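Local coordinates for protein YHR177W (Saccharomyces cerevisiae, PDB 4M8B) that probably binds DNA through its WOPR domain, the part held in this chain, and is seen here in complex with DNA, at residues G11-E16 and G78-Y83; G117-T122 and A144-K149; L19-Q24 and F168-K173. All coordinates share one frame; numbering follows the deposited sequence.

Interaction 1 (G11-E16 and G78-Y83); sequences GYIDDE and GKFLVY. With nucleotides of chain A.
I13 and F80 meet inside the WOPR domain, where the loop leading into helix 16-28 lies against the start of strand 80-88. This is the tightly packed side. The CG2 branch of I13 approaches the far end of the F80 ring, with CG2 3.4 Å from F80 CZ. Its chi1 of -53° sets CG2 anti to the backbone N, so that this branch is the one turned to the ring, while CD1 leads away. D15 O lies at the ring edge, near its plane, 4.4 Å from F80 CZ. L19 of helix 16-28 also packs on F80, and K121 makes a cation-pi contact with it. The other side is looser and more polar. Both E16 and K79 are partly exposed, and their extended chains reach across to a salt bridge. K79 NZ also donates to L178 O. D15, at the N-cap of the helix, forms a salt bridge with R158 through OD1. On strand 80-88, L81 packs on the DNA, with its CD1 3.4 Å from O5' of DG11 of chain A. In the salt bridge, K79 NZ sits 2.8 Å from E16 OE2 and meets it from above the carboxylate plane, 39° out of it.

Interaction 2 (G117-T122 and A144-K149); sequences GLLKKT and AYYTEK
G117 O takes two donors from the other segment. E148 N, at 3.1 Å, gives a fairly straight bond (N-H...O 161°), and T147 OG1 adds a weak one. This closes one end of an antiparallel beta ladder between strands 113-128 and 137-147, which form a hairpin. L119 with Y146 and K121 with A144 are hydrogen-bonded pairs. L118 with T147 and K120 with Y145 are non-hydrogen-bonded pairs. L119 N to Y146 O is the shortest of the bonds, at 2.7 Å. Y146 turns its ring back over the partner strand, because chi1 of 60° places CG between its backbone N and carbonyl carbon. L119 CB then lies over one face in a CH-pi contact, 3.8 Å from the ring centroid, while L119 CD1 touches CE2 of Y146. K121 crosses the Y146 side chain at about a right angle, its CD 3.5 Å from CE1. On the other face of the sheet, K120 and Y145 run side by side. K120 CD is 3.9 Å from Y145 CE1, and both polar ends reach D67. K121 NZ instead bonds I13 O. The buried lysines thus use aliphatic stems for packing while their ammonium ends find partners, which would partly offset the cost of burying charge.

Interaction 3 (L19-Q24 and F168-K173); sequences LALVFQ and FRPSQK
Q24 of helix 16-28 reaches across to the chain ahead of helix 172-179. Its OE1 accepts S171 N at 3.2 Å. The bond is nearly straight at the hydrogen, but the donor stands above the amide plane, 50° out of it. A water also donates to Q24 OE1; it lies so close to S171 OG that this second link is doubtful in detail. The stem of Q24 lies along the incoming backbone. Its CB is 3.2 Å from F168 O, and its CG is 3.5 Å from R169 O. CG lies anti to the backbone N (chi1 -172°), and the bend at chi2 then turns the amide toward S171. One turn back along the helix, A20 CB packs on the P170 ring, 3.4 Å from CG. L21 reaches in with one branch, CD2, which lies 4.1 Å from P170 CD and close to the carbonyl of F168. Further out, Q24 NE2 donates to N28 OD1 in the next turn, which fixes the rotation of the amide. L174 and L178 of helix 172-179 pack against the same side of helix 16-28, touching Q24 and A20 respectively. P170 also rests on L175. S171 is the N-cap of helix 172-179, its OG accepting weakly from L174 N. This is a serine N-cap at the start of helix 172-179, docked on helix 16-28 of the WOPR fold.

Interactions 1 and 2 have centres about 10 Å apart and share the antiparallel sheet. Strands 80-88 and 113-128 are neighbours in it, probably joined by backbone hydrogen bonds between Y83 N and K120 O and between T122 N and L81 O. Interactions 1 and 3 are about 15 Å apart between centres and meet through helix 16-28, where L19 and V22 pack on I13. Interactions 2 and 3 do not touch; their centres lie about 22 Å apart. Along the chain, interaction 1 closes before interaction 2 opens, its segments alternate with those of interaction 3, and interaction 3 spans interaction 2. The loop 11-16 and helix 16-28 therefore link the DNA-facing sheet to the C-terminal helix 172-179.

Interaction 1 (G11-E16 and G78-Y83)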
loop_
_atom_site.group_PDB
_atom_site.type_symbol
_atom_site.label_atom_id
_atom_site.label_comp_id
_atom_site.label_asym_id
_atom_site.label_seq_id
_atom_site.Cartn_x
_atom_site.Cartn_y
_atom_site.Cartn_z
ATOM N N GLY C 11 -6.391 -6.232 5.083
ATOM C CA GLY C 11 -7.457 -5.250 5.071
ATOM C C GLY C 11 -7.355 -4.237 3.949
ATOM O O GLY C 11 -6.738 -4.497 2.914
ATOM N N TYR C 12 -7.972 -3.078 4.163
ATOM C CA TYR C 12 -7.970 -1.999 3.182
ATOM C C TYR C 12 -7.727 -0.650 3.853
ATOM O O TYR C 12 -8.386 -0.314 4.838
ATOM C CB TYR C 12 -9.296 -1.965 2.424
ATOM C CG TYR C 12 -9.429 -0.777 1.506
ATOM C CD1 TYR C 12 -8.782 -0.752 0.279
ATOM C CD2 TYR C 12 -10.200 0.321 1.863
ATOM C CE1 TYR C 12 -8.898 0.334 -0.569
ATOM C CE2 TYR C 12 -10.321 1.414 1.022
ATOM C CZ TYR C 12 -9.668 1.415 -0.194
ATOM O OH TYR C 12 -9.778 2.495 -1.040
ATOM N N ILE C 13 -6.785 0.119 3.318
ATOM C CA ILE C 13 -6.463 1.427 3.875
ATOM C C ILE C 13 -7.241 2.524 3.153
ATOM O O ILE C 13 -7.149 2.652 1.932
ATOM C CB ILE C 13 -4.956 1.727 3.771
ATOM C CG1 ILE C 13 -4.139 0.581 4.377
ATOM C CG2 ILE C 13 -4.626 3.056 4.432
ATOM C CD1 ILE C 13 -4.620 0.127 5.738
ATOM N N ASP C 14 -8.006 3.312 3.906
ATOM C CA ASP C 14 -8.788 4.395 3.314
ATOM C C ASP C 14 -8.284 5.776 3.731
ATOM O O ASP C 14 -8.121 6.663 2.892
ATOM C CB ASP C 14 -10.271 4.247 3.659
ATOM C CG ASP C 14 -11.139 5.235 2.908
ATOM O OD1 ASP C 14 -11.504 4.943 1.749
ATOM O OD2 ASP C 14 -11.455 6.305 3.470
ATOM N N ASP C 15 -8.033 5.952 5.026
ATOM C CA ASP C 15 -7.591 7.241 5.552
ATOM C C ASP C 15 -6.451 7.106 6.563
ATOM O O ASP C 15 -5.922 6.015 6.773
ATOM C CB ASP C 15 -8.764 8.000 6.178
ATOM C CG ASP C 15 -9.277 7.342 7.447
ATOM O OD1 ASP C 15 -9.181 6.102 7.558
ATOM O OD2 ASP C 15 -9.777 8.063 8.333
ATOM N N GLU C 16 -6.084 8.221 7.188
ATOM C CA GLU C 16 -4.946 8.249 8.104
ATOM C C GLU C 16 -5.188 7.446 9.382
ATOM O O GLU C 16 -4.241 7.001 10.029
ATOM C CB GLU C 16 -4.556 9.693 8.442
ATOM C CG GLU C 16 -4.182 10.536 7.230
ATOM C CD GLU C 16 -3.678 11.921 7.603
ATOM O OE1 GLU C 16 -3.154 12.091 8.725
ATOM O OE2 GLU C 16 -3.807 12.842 6.767
ATOM N N GLY C 78 -5.068 11.857 -2.154
ATOM C CA GLY C 78 -4.810 12.345 -0.816
ATOM C C GLY C 78 -3.316 12.391 -0.564
ATOM O O GLY C 78 -2.591 13.147 -1.212
ATOM N N LYS C 79 -2.854 11.580 0.378
ATOM C CA LYS C 79 -1.432 11.488 0.666
ATOM C C LYS C 79 -0.881 10.159 0.165
ATOM O O LYS C 79 0.281 9.830 0.403
ATOM C CB LYS C 79 -1.185 11.650 2.166
ATOM C CG LYS C 79 -1.745 12.941 2.743
ATOM C CD LYS C 79 -1.451 13.069 4.232
ATOM C CE LYS C 79 -1.991 14.380 4.784
ATOM N NZ LYS C 79 -1.679 14.545 6.231
ATOM N N PHE C 80 -1.725 9.402 -0.531
ATOM C CA PHE C 80 -1.329 8.111 -1.084
ATOM C C PHE C 80 -0.913 8.232 -2.543
ATOM O O PHE C 80 -1.368 9.124 -3.257
ATOM C CB PHE C 80 -2.481 7.108 -1.001
ATOM C CG PHE C 80 -2.870 6.732 0.397
ATOM C CD1 PHE C 80 -2.096 5.849 1.132
ATOM C CD2 PHE C 80 -4.024 7.241 0.970
ATOM C CE1 PHE C 80 -2.456 5.495 2.421
ATOM C CE2 PHE C 80 -4.391 6.890 2.256
ATOM C CZ PHE C 80 -3.607 6.014 2.982
ATOM N N LEU C 81 -0.047 7.325 -2.978
ATOM C CA LEU C 81 0.205 7.135 -4.398
ATOM C C LEU C 81 -0.574 5.904 -4.845
ATOM O O LEU C 81 -0.641 4.911 -4.122
ATOM C CB LEU C 81 1.701 6.965 -4.676
ATOM C CG LEU C 81 2.523 8.250 -4.569
ATOM C CD1 LEU C 81 3.993 8.001 -4.870
ATOM C CD2 LEU C 81 1.956 9.304 -5.504
ATOM N N VAL C 82 -1.181 5.975 -6.024
ATOM C CA VAL C 82 -1.971 4.863 -6.539
ATOM C C VAL C 82 -1.462 4.399 -7.901
ATOM O O VAL C 82 -1.067 5.210 -8.738
ATOM C CB VAL C 82 -3.464 5.232 -6.644
ATOM C CG1 VAL C 82 -4.251 4.096 -7.274
ATOM C CG2 VAL C 82 -4.018 5.558 -5.274
ATOM N N TYR C 83 -1.474 3.088 -8.118
ATOM C CA TYR C 83 -1.021 2.518 -9.379
ATOM C C TYR C 83 -2.014 1.469 -9.874
ATOM O O TYR C 83 -2.695 0.824 -9.077
ATOM C CB TYR C 83 0.356 1.879 -9.209
ATOM C CG TYR C 83 1.400 2.770 -8.572
ATOM C CD1 TYR C 83 1.437 2.959 -7.199
ATOM C CD2 TYR C 83 2.368 3.397 -9.341
ATOM C CE1 TYR C 83 2.400 3.760 -6.613
ATOM C CE2 TYR C 83 3.335 4.199 -8.762
ATOM C CZ TYR C 83 3.345 4.376 -7.398
ATOM O OH TYR C 83 4.303 5.175 -6.818
ATOM P P DG A 11 7.538 8.090 -1.948
ATOM O OP1 DG A 11 8.379 8.990 -1.132
ATOM O OP2 DG A 11 6.875 6.942 -1.292
ATOM O "O5'" DG A 11 6.419 8.969 -2.675
ATOM C "C5'" DG A 11 6.493 10.398 -2.715
ATOM C "C4'" DG A 11 7.476 10.912 -3.758
ATOM O "O4'" DG A 11 7.345 10.167 -4.987
ATOM C "C3'" DG A 11 7.260 12.352 -4.201
ATOM O "O3'" DG A 11 7.926 13.244 -3.317
ATOM C "C2'" DG A 11 7.831 12.388 -5.620
ATOM C "C1'" DG A 11 7.840 10.931 -6.067
ATOM N N9 DG A 11 7.052 10.617 -7.262
ATOM C C8 DG A 11 5.980 9.760 -7.347
ATOM N N7 DG A 11 5.483 9.660 -8.553
ATOM C C5 DG A 11 6.277 10.500 -9.319
ATOM C C6 DG A 11 6.218 10.801 -10.701
ATOM O O6 DG A 11 5.428 10.372 -11.556
ATOM N N1 DG A 11 7.214 11.703 -11.069
ATOM C C2 DG A 11 8.144 12.246 -10.213
ATOM N N2 DG A 11 9.027 13.101 -10.753
ATOM N N3 DG A 11 8.208 11.970 -8.917
ATOM C C4 DG A 11 7.247 11.094 -8.541
#

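Interaction 2 (G117-T122 and A144-K149)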
loop_
_atom_site.group_PDB
_atom_site.type_symbol
_atom_site.label_atom_id
_atom_site.label_comp_id
_atom_site.label_asym_id
_atom_site.label_seq_id
_atom_site.Cartn_x
_atom_site.Cartn_y
_atom_site.Cartn_z
ATOM N N GLY C 117 -7.803 -4.379 -12.961
ATOM C CA GLY C 117 -8.672 -4.097 -11.836
ATOM C C GLY C 117 -7.908 -4.137 -10.527
ATOM O O GLY C 117 -8.346 -3.575 -9.523
ATOM N N LEU C 118 -6.762 -4.809 -10.539
ATOM C CA LEU C 118 -5.888 -4.840 -9.373
ATOM C C LEU C 118 -5.283 -3.456 -9.158
ATOM O O LEU C 118 -4.946 -2.759 -10.117
ATOM C CB LEU C 118 -4.779 -5.875 -9.554
ATOM C CG LEU C 118 -3.808 -6.013 -8.378
ATOM C CD1 LEU C 118 -4.508 -6.628 -7.177
ATOM C CD2 LEU C 118 -2.576 -6.823 -8.765
ATOM N N LEU C 119 -5.154 -3.061 -7.898
ATOM C CA LEU C 119 -4.654 -1.736 -7.558
ATOM C C LEU C 119 -3.642 -1.791 -6.416
ATOM O O LEU C 119 -3.681 -2.693 -5.580
ATOM C CB LEU C 119 -5.817 -0.816 -7.178
ATOM C CG LEU C 119 -6.805 -0.450 -8.285
ATOM C CD1 LEU C 119 -8.119 0.023 -7.692
ATOM C CD2 LEU C 119 -6.216 0.625 -9.176
ATOM N N LYS C 120 -2.736 -0.819 -6.390
ATOM C CA LYS C 120 -1.775 -0.687 -5.302
ATOM C C LYS C 120 -1.718 0.758 -4.826
ATOM O O LYS C 120 -1.674 1.683 -5.638
ATOM C CB LYS C 120 -0.382 -1.156 -5.744
ATOM C CG LYS C 120 0.763 -0.596 -4.908
ATOM C CD LYS C 120 2.094 -1.267 -5.239
ATOM C CE LYS C 120 2.480 -1.073 -6.696
ATOM N NZ LYS C 120 3.790 -1.714 -7.011
ATOM N N LYS C 121 -1.735 0.949 -3.512
ATOM C CA LYS C 121 -1.553 2.279 -2.941
ATOM C C LYS C 121 -0.400 2.260 -1.945
ATOM O O LYS C 121 -0.216 1.284 -1.218
ATOM C CB LYS C 121 -2.846 2.793 -2.299
ATOM C CG LYS C 121 -3.278 2.056 -1.050
ATOM C CD LYS C 121 -4.756 2.297 -0.770
ATOM C CE LYS C 121 -5.094 3.770 -0.830
ATOM N NZ LYS C 121 -6.555 4.006 -0.648
ATOM N N THR C 122 0.383 3.332 -1.928
ATOM C CA THR C 122 1.593 3.373 -1.118
ATOM C C THR C 122 1.614 4.607 -0.234
ATOM O O THR C 122 0.988 5.619 -0.546
ATOM C CB THR C 122 2.867 3.365 -1.995
ATOM O OG1 THR C 122 2.887 4.535 -2.822
ATOM C CG2 THR C 122 2.905 2.125 -2.877
ATOM N N ALA C 144 -0.237 -1.470 -0.054
ATOM C CA ALA C 144 -1.518 -2.152 0.092
ATOM C C ALA C 144 -2.092 -2.529 -1.265
ATOM O O ALA C 144 -2.198 -1.691 -2.157
ATOM C CB ALA C 144 -2.500 -1.286 0.869
ATOM N N TYR C 145 -2.458 -3.798 -1.416
ATOM C CA TYR C 145 -3.056 -4.270 -2.655
ATOM C C TYR C 145 -4.552 -4.478 -2.483
ATOM O O TYR C 145 -5.016 -4.936 -1.437
ATOM C CB TYR C 145 -2.400 -5.572 -3.114
ATOM C CG TYR C 145 -0.935 -5.435 -3.444
ATOM C CD1 TYR C 145 -0.519 -5.120 -4.728
ATOM C CD2 TYR C 145 0.032 -5.620 -2.471
ATOM C CE1 TYR C 145 0.822 -4.998 -5.033
ATOM C CE2 TYR C 145 1.374 -5.500 -2.767
ATOM C CZ TYR C 145 1.763 -5.189 -4.048
ATOM O OH TYR C 145 3.101 -5.065 -4.341
ATOM N N TYR C 146 -5.302 -4.143 -3.523
ATOM C CA TYR C 146 -6.746 -4.304 -3.506
ATOM C C TYR C 146 -7.273 -4.261 -4.930
ATOM O O TYR C 146 -6.498 -4.157 -5.881
ATOM C CB TYR C 146 -7.401 -3.218 -2.650
ATOM C CG TYR C 146 -7.138 -1.811 -3.129
ATOM C CD1 TYR C 146 -5.909 -1.205 -2.921
ATOM C CD2 TYR C 146 -8.125 -1.084 -3.779
ATOM C CE1 TYR C 146 -5.664 0.081 -3.356
ATOM C CE2 TYR C 146 -7.890 0.205 -4.216
ATOM C CZ TYR C 146 -6.659 0.781 -4.000
ATOM O OH TYR C 146 -6.420 2.063 -4.432
ATOM N N THR C 147 -8.588 -4.347 -5.082
ATOM C CA THR C 147 -9.184 -4.345 -6.411
ATOM C C THR C 147 -10.453 -3.507 -6.446
ATOM O O THR C 147 -11.137 -3.366 -5.432
ATOM C CB THR C 147 -9.495 -5.775 -6.887
ATOM O OG1 THR C 147 -10.003 -5.738 -8.225
ATOM C CG2 THR C 147 -10.521 -6.423 -5.977
ATOM N N GLU C 148 -10.747 -2.945 -7.616
ATOM C CA GLU C 148 -11.948 -2.145 -7.824
ATOM C C GLU C 148 -13.179 -2.912 -7.351
ATOM O O GLU C 148 -14.051 -2.359 -6.683
ATOM C CB GLU C 148 -12.085 -1.784 -9.307
ATOM C CG GLU C 148 -10.822 -1.178 -9.919
ATOM C CD GLU C 148 -10.900 -1.039 -11.433
ATOM O OE1 GLU C 148 -9.920 -0.552 -12.039
ATOM O OE2 GLU C 148 -11.936 -1.418 -12.018
ATOM N N LYS C 149 -13.217 -4.195 -7.693
ATOM C CA LYS C 149 -14.301 -5.092 -7.311
ATOM C C LYS C 149 -14.538 -5.090 -5.803
ATOM O O LYS C 149 -15.680 -5.082 -5.346
ATOM C CB LYS C 149 -13.976 -6.511 -7.789
ATOM C CG LYS C 149 -15.144 -7.479 -7.787
ATOM C CD LYS C 149 -14.719 -8.811 -8.388
ATOM C CE LYS C 149 -15.900 -9.739 -8.609
ATOM N NZ LYS C 149 -15.470 -11.013 -9.253
#

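Interaction 3 (L19-Q24 and F168-K173)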
loop_
_atom_site.group_PDB
_atom_site.type_symbol
_atom_site.label_atom_id
_atom_site.label_comp_id
_atom_site.label_asym_id
_atom_site.label_seq_id
_atom_site.Cartn_x
_atom_site.Cartn_y
_atom_site.Cartn_z
ATOM N N LEU C 19 -4.105 3.983 8.540
ATOM C CA LEU C 19 -2.643 3.965 8.528
ATOM C C LEU C 19 -2.062 3.928 9.933
ATOM O O LEU C 19 -1.131 3.172 10.210
ATOM C CB LEU C 19 -2.096 5.200 7.813
ATOM C CG LEU C 19 -2.026 5.202 6.290
ATOM C CD1 LEU C 19 -1.610 6.578 5.793
ATOM C CD2 LEU C 19 -1.043 4.147 5.821
ATOM N N ALA C 20 -2.616 4.758 10.811
ATOM C CA ALA C 20 -2.074 4.933 12.152
ATOM C C ALA C 20 -2.123 3.636 12.946
ATOM O O ALA C 20 -1.186 3.304 13.672
ATOM C CB ALA C 20 -2.819 6.031 12.881
ATOM N N LEU C 21 -3.218 2.902 12.793
ATOM C CA LEU C 21 -3.391 1.632 13.487
ATOM C C LEU C 21 -2.363 0.596 13.029
ATOM O O LEU C 21 -1.763 -0.096 13.853
ATOM C CB LEU C 21 -4.819 1.114 13.296
ATOM C CG LEU C 21 -5.900 1.953 13.989
ATOM C CD1 LEU C 21 -7.294 1.599 13.488
ATOM C CD2 LEU C 21 -5.817 1.771 15.495
ATOM N N VAL C 22 -2.152 0.504 11.719
ATOM C CA VAL C 22 -1.180 -0.435 11.162
ATOM C C VAL C 22 0.234 -0.124 11.647
ATOM O O VAL C 22 0.936 -1.001 12.147
ATOM C CB VAL C 22 -1.205 -0.427 9.622
ATOM C CG1 VAL C 22 -0.152 -1.380 9.069
ATOM C CG2 VAL C 22 -2.587 -0.798 9.112
ATOM N N PHE C 23 0.639 1.133 11.502
ATOM C CA PHE C 23 1.947 1.583 11.960
ATOM C C PHE C 23 2.144 1.331 13.454
ATOM O O PHE C 23 3.179 0.806 13.865
ATOM C CB PHE C 23 2.138 3.066 11.640
ATOM C CG PHE C 23 2.492 3.341 10.201
ATOM C CD1 PHE C 23 3.395 2.536 9.527
ATOM C CD2 PHE C 23 1.923 4.404 9.523
ATOM C CE1 PHE C 23 3.725 2.793 8.203
ATOM C CE2 PHE C 23 2.248 4.663 8.201
ATOM C CZ PHE C 23 3.150 3.857 7.542
ATOM N N GLN C 24 1.153 1.703 14.261
ATOM C CA GLN C 24 1.240 1.506 15.705
ATOM C C GLN C 24 1.375 0.022 16.025
ATOM O O GLN C 24 2.152 -0.368 16.895
ATOM C CB GLN C 24 0.022 2.098 16.418
ATOM C CG GLN C 24 0.134 2.111 17.938
ATOM C CD GLN C 24 1.280 2.979 18.434
ATOM O OE1 GLN C 24 1.387 4.150 18.070
ATOM N NE2 GLN C 24 2.146 2.403 19.265
ATOM N N PHE C 168 -4.268 -1.101 18.905
ATOM C CA PHE C 168 -3.207 -0.379 18.210
ATOM C C PHE C 168 -3.535 1.104 18.111
ATOM O O PHE C 168 -3.106 1.783 17.177
ATOM C CB PHE C 168 -2.982 -0.969 16.818
ATOM C CG PHE C 168 -2.612 -2.422 16.833
ATOM C CD1 PHE C 168 -1.708 -2.908 17.762
ATOM C CD2 PHE C 168 -3.179 -3.306 15.931
ATOM C CE1 PHE C 168 -1.368 -4.252 17.786
ATOM C CE2 PHE C 168 -2.843 -4.649 15.949
ATOM C CZ PHE C 168 -1.936 -5.123 16.880
ATOM N N ARG C 169 -4.305 1.592 19.079
ATOM C CA ARG C 169 -4.650 3.006 19.171
ATOM C C ARG C 169 -3.381 3.848 19.067
ATOM O O ARG C 169 -2.426 3.631 19.813
ATOM C CB ARG C 169 -5.364 3.286 20.495
ATOM C CG ARG C 169 -5.916 4.695 20.637
ATOM C CD ARG C 169 -6.055 5.066 22.105
ATOM N NE ARG C 169 -4.777 4.941 22.800
ATOM C CZ ARG C 169 -3.869 5.907 22.872
ATOM N NH1 ARG C 169 -4.100 7.078 22.298
ATOM N NH2 ARG C 169 -2.730 5.699 23.518
ATOM N N PRO C 170 -3.371 4.806 18.127
ATOM C CA PRO C 170 -2.187 5.582 17.729
ATOM C C PRO C 170 -1.723 6.598 18.774
ATOM O O PRO C 170 -2.549 7.326 19.320
ATOM C CB PRO C 170 -2.663 6.335 16.475
ATOM C CG PRO C 170 -3.953 5.678 16.067
ATOM C CD PRO C 170 -4.555 5.171 17.334
ATOM N N SER C 171 -0.418 6.654 19.031
ATOM C CA SER C 171 0.149 7.701 19.875
ATOM C C SER C 171 -0.005 9.039 19.165
ATOM O O SER C 171 -0.058 9.089 17.936
ATOM C CB SER C 171 1.627 7.431 20.156
ATOM O OG SER C 171 2.411 7.624 18.991
ATOM N N GLN C 172 -0.079 10.122 19.931
ATOM C CA GLN C 172 -0.277 11.444 19.346
ATOM C C GLN C 172 0.890 11.843 18.446
ATOM O O GLN C 172 0.699 12.535 17.443
ATOM C CB GLN C 172 -0.493 12.501 20.431
ATOM C CG GLN C 172 -0.925 13.857 19.886
ATOM C CD GLN C 172 -2.275 13.805 19.193
ATOM O OE1 GLN C 172 -3.182 13.095 19.626
ATOM N NE2 GLN C 172 -2.413 14.557 18.106
ATOM N N LYS C 173 2.093 11.404 18.804
ATOM C CA LYS C 173 3.278 11.705 18.007
ATOM C C LYS C 173 3.140 11.126 16.603
ATOM O O LYS C 173 3.618 11.710 15.630
ATOM C CB LYS C 173 4.549 11.177 18.684
ATOM C CG LYS C 173 5.833 11.570 17.963
ATOM C CD LYS C 173 7.092 11.190 18.743
ATOM C CE LYS C 173 7.374 9.696 18.686
ATOM N NZ LYS C 173 8.832 9.398 18.813
HETATM O O HOH W 1 3.644 5.525 18.305
#